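Local coordinates for alpha,alpha-trehalose-phosphate synthase (UDP-forming) (Burkholderia xenovorans, PDB 5V0T), which is a glycosyltransferase of family 20, built on the two-domain GT-B fold with its ligand-binding cleft between the domains, at residues A[136-141]-A[157-162]. Sequence-based numbering, arbitrary orientation.
Sequences IWVHDY and NRIGFF. With G6P (6-O-phosphono-alpha-D-glucopyranose), chain J.
The carbonyl oxygen of Ile136 is gripped twice by the neighbouring strand: Gly160 N donates a nearly straight hydrogen bond of 2.8 Å to Ile136 O, and Ile159 CA, 3.2 Å from Ile136 O, adds a weaker CA-H...O contact. Val138 O repeats the pattern with Phe162 N and the CA-H of Phe161, while Val138 N returns a bond to Gly160 O, as parallel strands require. On one face of this pairing, CG2 of Ile159 lies 4.1 Å from CG2 of both Ile136 and Val138. Beta-branched residues suit this place, since they favour an extended backbone; Val138 and Ile159 also pack against helix 146-152, the crossover of a beta-alpha-beta unit in the Rossmann-like N-terminal domain. The opposite face is more polar and aromatic. Trp137 has CG anti to its backbone N (chi1 -172°), which brings the edge of the indole alongside the partner strand, with NE1 3.3 Å from Phe162 CB; Gly160, having no side chain, meets this edge with backbone alone. His139 sets NE2 over the centre of the indole face, 3.1 Å above its plane, and its ND1 is hydrogen-bonded to His164. Where the strands end, Asp140 N still reaches Phe162 O, though the bond is bent (134° at the hydrogen). The ring of Phe161 turns its edge to the turn that follows, CE1 coming 3.2 Å from Asp140 O, so that weakly positive ring hydrogens face a carbonyl oxygen. This turn carries Asp140 into the pocket of 6-O-phosphono-alpha-D-glucopyranose, whose O2 and O3 both donate to OD2, each at 2.6 Å. A carboxylate suits two adjacent hydroxyls, and its other oxygen, OD1, accepts a hydrogen bond from the backbone N of His164, which helps fix its rotation.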
ATOM      1  N   ILE A 136      -0.938  18.808 -11.575  1.00 23.46           N
ATOM      2  CA  ILE A 136      -0.902  17.387 -11.916  1.00 22.12           C
ATOM      3  C   ILE A 136      -0.138  16.629 -10.842  1.00 23.29           C
ATOM      4  O   ILE A 136       1.023  16.948 -10.545  1.00 22.43           O
ATOM      5  CB  ILE A 136      -0.266  17.162 -13.301  1.00 26.72           C
ATOM      6  CG1 ILE A 136      -1.033  17.928 -14.379  1.00 26.45           C
ATOM      7  CG2 ILE A 136      -0.210  15.669 -13.620  1.00 21.64           C
ATOM      8  CD1 ILE A 136      -0.336  17.946 -15.726  1.00 27.00           C
ATOM      9  N   TRP A 137      -0.776  15.602 -10.278  1.00 22.51           N
ATOM     10  CA  TRP A 137      -0.177  14.792  -9.220  1.00 20.79           C
ATOM     11  C   TRP A 137      -0.209  13.331  -9.652  1.00 18.92           C
ATOM     12  O   TRP A 137      -1.276  12.704  -9.671  1.00 22.46           O
ATOM     13  CB  TRP A 137      -0.909  15.000  -7.891  1.00 19.74           C
ATOM     14  CG  TRP A 137      -0.216  14.348  -6.703  1.00 21.94           C
ATOM     15  CD1 TRP A 137       0.968  13.655  -6.714  1.00 24.07           C
ATOM     16  CD2 TRP A 137      -0.661  14.353  -5.340  1.00 23.97           C
ATOM     17  NE1 TRP A 137       1.269  13.208  -5.449  1.00 23.85           N
ATOM     18  CE2 TRP A 137       0.287  13.621  -4.587  1.00 15.63           C
ATOM     19  CE3 TRP A 137      -1.777  14.888  -4.685  1.00 25.04           C
ATOM     20  CZ2 TRP A 137       0.166  13.436  -3.217  1.00 18.52           C
ATOM     21  CZ3 TRP A 137      -1.908  14.690  -3.320  1.00 26.58           C
ATOM     22  CH2 TRP A 137      -0.940  13.970  -2.600  1.00 21.14           C
ATOM     23  N   VAL A 138       0.954  12.799 -10.005  1.00 19.07           N
ATOM     24  CA  VAL A 138       1.116  11.427 -10.487  1.00 20.23           C
ATOM     25  C   VAL A 138       1.434  10.514  -9.314  1.00 20.42           C
ATOM     26  O   VAL A 138       2.254  10.867  -8.454  1.00 18.63           O
ATOM     27  CB  VAL A 138       2.231  11.373 -11.548  1.00 16.90           C
ATOM     28  CG1 VAL A 138       2.380   9.992 -12.088  1.00 17.28           C
ATOM     29  CG2 VAL A 138       1.926  12.374 -12.654  1.00 16.83           C
ATOM     30  N   HIS A 139       0.817   9.323  -9.289  1.00 14.92           N
ATOM     31  CA  HIS A 139       0.970   8.370  -8.189  1.00 19.33           C
ATOM     32  C   HIS A 139       1.543   7.036  -8.659  1.00 19.72           C
ATOM     33  O   HIS A 139       0.941   6.358  -9.499  1.00 17.48           O
ATOM     34  CB  HIS A 139      -0.370   8.141  -7.481  1.00 14.70           C
ATOM     35  CG  HIS A 139      -0.826   9.335  -6.700  1.00 19.70           C
ATOM     36  ND1 HIS A 139      -0.725   9.410  -5.327  1.00 21.09           N
ATOM     37  CD2 HIS A 139      -1.318  10.532  -7.106  1.00 22.44           C
ATOM     38  CE1 HIS A 139      -1.161  10.588  -4.916  1.00 19.50           C
ATOM     39  NE2 HIS A 139      -1.526  11.289  -5.977  1.00 24.88           N
ATOM     40  N   ASP A 140       2.711   6.680  -8.106  1.00 17.42           N
ATOM     41  CA  ASP A 140       3.247   5.322  -7.939  1.00 18.31           C
ATOM     42  C   ASP A 140       4.093   4.812  -9.100  1.00 19.41           C
ATOM     43  O   ASP A 140       4.234   5.467 -10.137  1.00 16.50           O
ATOM     44  CB  ASP A 140       2.140   4.300  -7.631  1.00 15.52           C
ATOM     45  CG  ASP A 140       2.520   3.395  -6.459  1.00 18.22           C
ATOM     46  OD1 ASP A 140       3.607   3.636  -5.893  1.00 16.18           O
ATOM     47  OD2 ASP A 140       1.758   2.470  -6.092  1.00 16.99           O
ATOM     48  N   TYR A 141       4.678   3.627  -8.902  1.00 15.49           N
ATOM     49  CA  TYR A 141       5.835   3.181  -9.666  1.00 14.06           C
ATOM     50  C   TYR A 141       5.545   2.932 -11.146  1.00 17.34           C
ATOM     51  O   TYR A 141       6.485   2.941 -11.949  1.00 15.24           O
ATOM     52  CB  TYR A 141       6.382   1.909  -9.026  1.00 11.95           C
ATOM     53  CG  TYR A 141       5.344   0.818  -8.865  1.00 14.36           C
ATOM     54  CD1 TYR A 141       4.448   0.812  -7.795  1.00 14.53           C
ATOM     55  CD2 TYR A 141       5.284  -0.228  -9.770  1.00 14.37           C
ATOM     56  CE1 TYR A 141       3.504  -0.199  -7.653  1.00 19.71           C
ATOM     57  CE2 TYR A 141       4.363  -1.239  -9.632  1.00 17.58           C
ATOM     58  CZ  TYR A 141       3.472  -1.224  -8.580  1.00 18.66           C
ATOM     59  OH  TYR A 141       2.574  -2.268  -8.462  1.00 19.19           O
ATOM     60  N   ASN A 157       2.335  22.708 -16.820  1.00 33.34           N
ATOM     61  CA  ASN A 157       1.739  22.695 -15.485  1.00 31.39           C
ATOM     62  C   ASN A 157       2.734  22.180 -14.445  1.00 28.28           C
ATOM     63  O   ASN A 157       3.685  21.461 -14.761  1.00 32.30           O
ATOM     64  CB  ASN A 157       0.498  21.798 -15.453  1.00 32.56           C
ATOM     65  CG  ASN A 157      -0.506  22.134 -16.537  1.00 31.68           C
ATOM     66  OD1 ASN A 157      -0.268  21.869 -17.715  1.00 34.28           O
ATOM     67  ND2 ASN A 157      -1.654  22.687 -16.141  1.00 27.44           N
ATOM     68  N   ARG A 158       2.493  22.534 -13.183  1.00 26.49           N
ATOM     69  CA  ARG A 158       3.206  21.890 -12.081  1.00 27.07           C
ATOM     70  C   ARG A 158       2.899  20.394 -12.078  1.00 25.75           C
ATOM     71  O   ARG A 158       1.760  19.986 -12.310  1.00 25.49           O
ATOM     72  CB  ARG A 158       2.797  22.506 -10.738  1.00 31.95           C
ATOM     73  CG  ARG A 158       3.185  23.965 -10.530  1.00 46.26           C
ATOM     74  CD  ARG A 158       4.695  24.165 -10.602  1.00 58.40           C
ATOM     75  NE  ARG A 158       5.260  24.719  -9.369  1.00 69.15           N
ATOM     76  CZ  ARG A 158       5.404  26.019  -9.120  1.00 71.92           C
ATOM     77  NH1 ARG A 158       5.022  26.918 -10.016  1.00 74.45           N
ATOM     78  NH2 ARG A 158       5.932  26.423  -7.971  1.00 71.98           N
ATOM     79  N   ILE A 159       3.922  19.567 -11.836  1.00 23.43           N
ATOM     80  CA  ILE A 159       3.750  18.113 -11.835  1.00 22.22           C
ATOM     81  C   ILE A 159       4.464  17.538 -10.617  1.00 23.55           C
ATOM     82  O   ILE A 159       5.685  17.673 -10.490  1.00 21.52           O
ATOM     83  CB  ILE A 159       4.296  17.432 -13.103  1.00 25.15           C
ATOM     84  CG1 ILE A 159       3.892  18.163 -14.376  1.00 23.56           C
ATOM     85  CG2 ILE A 159       3.848  15.963 -13.173  1.00 19.00           C
ATOM     86  CD1 ILE A 159       4.715  17.704 -15.594  1.00 26.12           C
ATOM     87  N   GLY A 160       3.715  16.874  -9.745  1.00 21.63           N
ATOM     88  CA  GLY A 160       4.325  16.204  -8.617  1.00 19.32           C
ATOM     89  C   GLY A 160       4.199  14.707  -8.759  1.00 20.19           C
ATOM     90  O   GLY A 160       3.372  14.223  -9.537  1.00 21.15           O
ATOM     91  N   PHE A 161       5.006  13.967  -8.002  1.00 16.71           N
ATOM     92  CA  PHE A 161       4.967  12.512  -7.968  1.00 19.75           C
ATOM     93  C   PHE A 161       4.947  12.057  -6.519  1.00 19.67           C
ATOM     94  O   PHE A 161       5.676  12.603  -5.682  1.00 20.71           O
ATOM     95  CB  PHE A 161       6.195  11.916  -8.678  1.00 18.52           C
ATOM     96  CG  PHE A 161       6.226  10.408  -8.721  1.00 19.26           C
ATOM     97  CD1 PHE A 161       5.426   9.702  -9.614  1.00 18.51           C
ATOM     98  CD2 PHE A 161       7.106   9.697  -7.916  1.00 17.59           C
ATOM     99  CE1 PHE A 161       5.476   8.332  -9.673  1.00 17.92           C
ATOM    100  CE2 PHE A 161       7.161   8.316  -7.975  1.00 16.37           C
ATOM    101  CZ  PHE A 161       6.345   7.629  -8.851  1.00 16.91           C
ATOM    102  N   PHE A 162       4.128  11.053  -6.225  1.00 17.82           N
ATOM    103  CA  PHE A 162       4.181  10.380  -4.929  1.00 18.23           C
ATOM    104  C   PHE A 162       4.353   8.889  -5.159  1.00 16.34           C
ATOM    105  O   PHE A 162       3.567   8.282  -5.896  1.00 16.43           O
ATOM    106  CB  PHE A 162       2.921  10.645  -4.076  1.00 15.65           C
ATOM    107  CG  PHE A 162       3.014  10.071  -2.672  1.00 18.36           C
ATOM    108  CD1 PHE A 162       3.722  10.737  -1.683  1.00 15.14           C
ATOM    109  CD2 PHE A 162       2.425   8.851  -2.365  1.00 15.29           C
ATOM    110  CE1 PHE A 162       3.822  10.214  -0.410  1.00 17.14           C
ATOM    111  CE2 PHE A 162       2.520   8.318  -1.086  1.00 16.54           C
ATOM    112  CZ  PHE A 162       3.222   9.005  -0.108  1.00 17.99           C
TER
HETATM  113  C1  G6P J 502      -0.384  -1.238  -4.017  1.00 19.10           C
HETATM  114  C2  G6P J 502       0.220  -0.303  -5.051  1.00 18.06           C
HETATM  115  C3  G6P J 502      -0.881   0.356  -5.884  1.00 15.47           C
HETATM  116  C4  G6P J 502      -1.765  -0.734  -6.497  1.00 15.43           C
HETATM  117  C5  G6P J 502      -2.300  -1.643  -5.389  1.00 13.76           C
HETATM  118  C6  G6P J 502      -3.225  -2.712  -5.972  1.00 14.46           C
HETATM  119  O1  G6P J 502      -1.188  -0.443  -3.155  1.00 19.91           O
HETATM  120  O2  G6P J 502       1.032   0.683  -4.387  1.00 19.43           O
HETATM  121  O3  G6P J 502      -0.249   1.113  -6.930  1.00 17.51           O
HETATM  122  O4  G6P J 502      -2.881  -0.131  -7.183  1.00 18.35           O
HETATM  123  O5  G6P J 502      -1.206  -2.225  -4.662  1.00 21.48           O
HETATM  124  O6  G6P J 502      -2.536  -3.452  -6.995  1.00 17.34           O
HETATM  125  P   G6P J 502      -3.153  -3.513  -8.482  1.00 19.33           P
HETATM  126  O1P G6P J 502      -4.365  -4.406  -8.399  1.00 18.95           O
HETATM  127  O2P G6P J 502      -2.026  -4.046  -9.321  1.00 19.08           O
HETATM  128  O3P G6P J 502      -3.522  -2.084  -8.809  1.00 19.02           O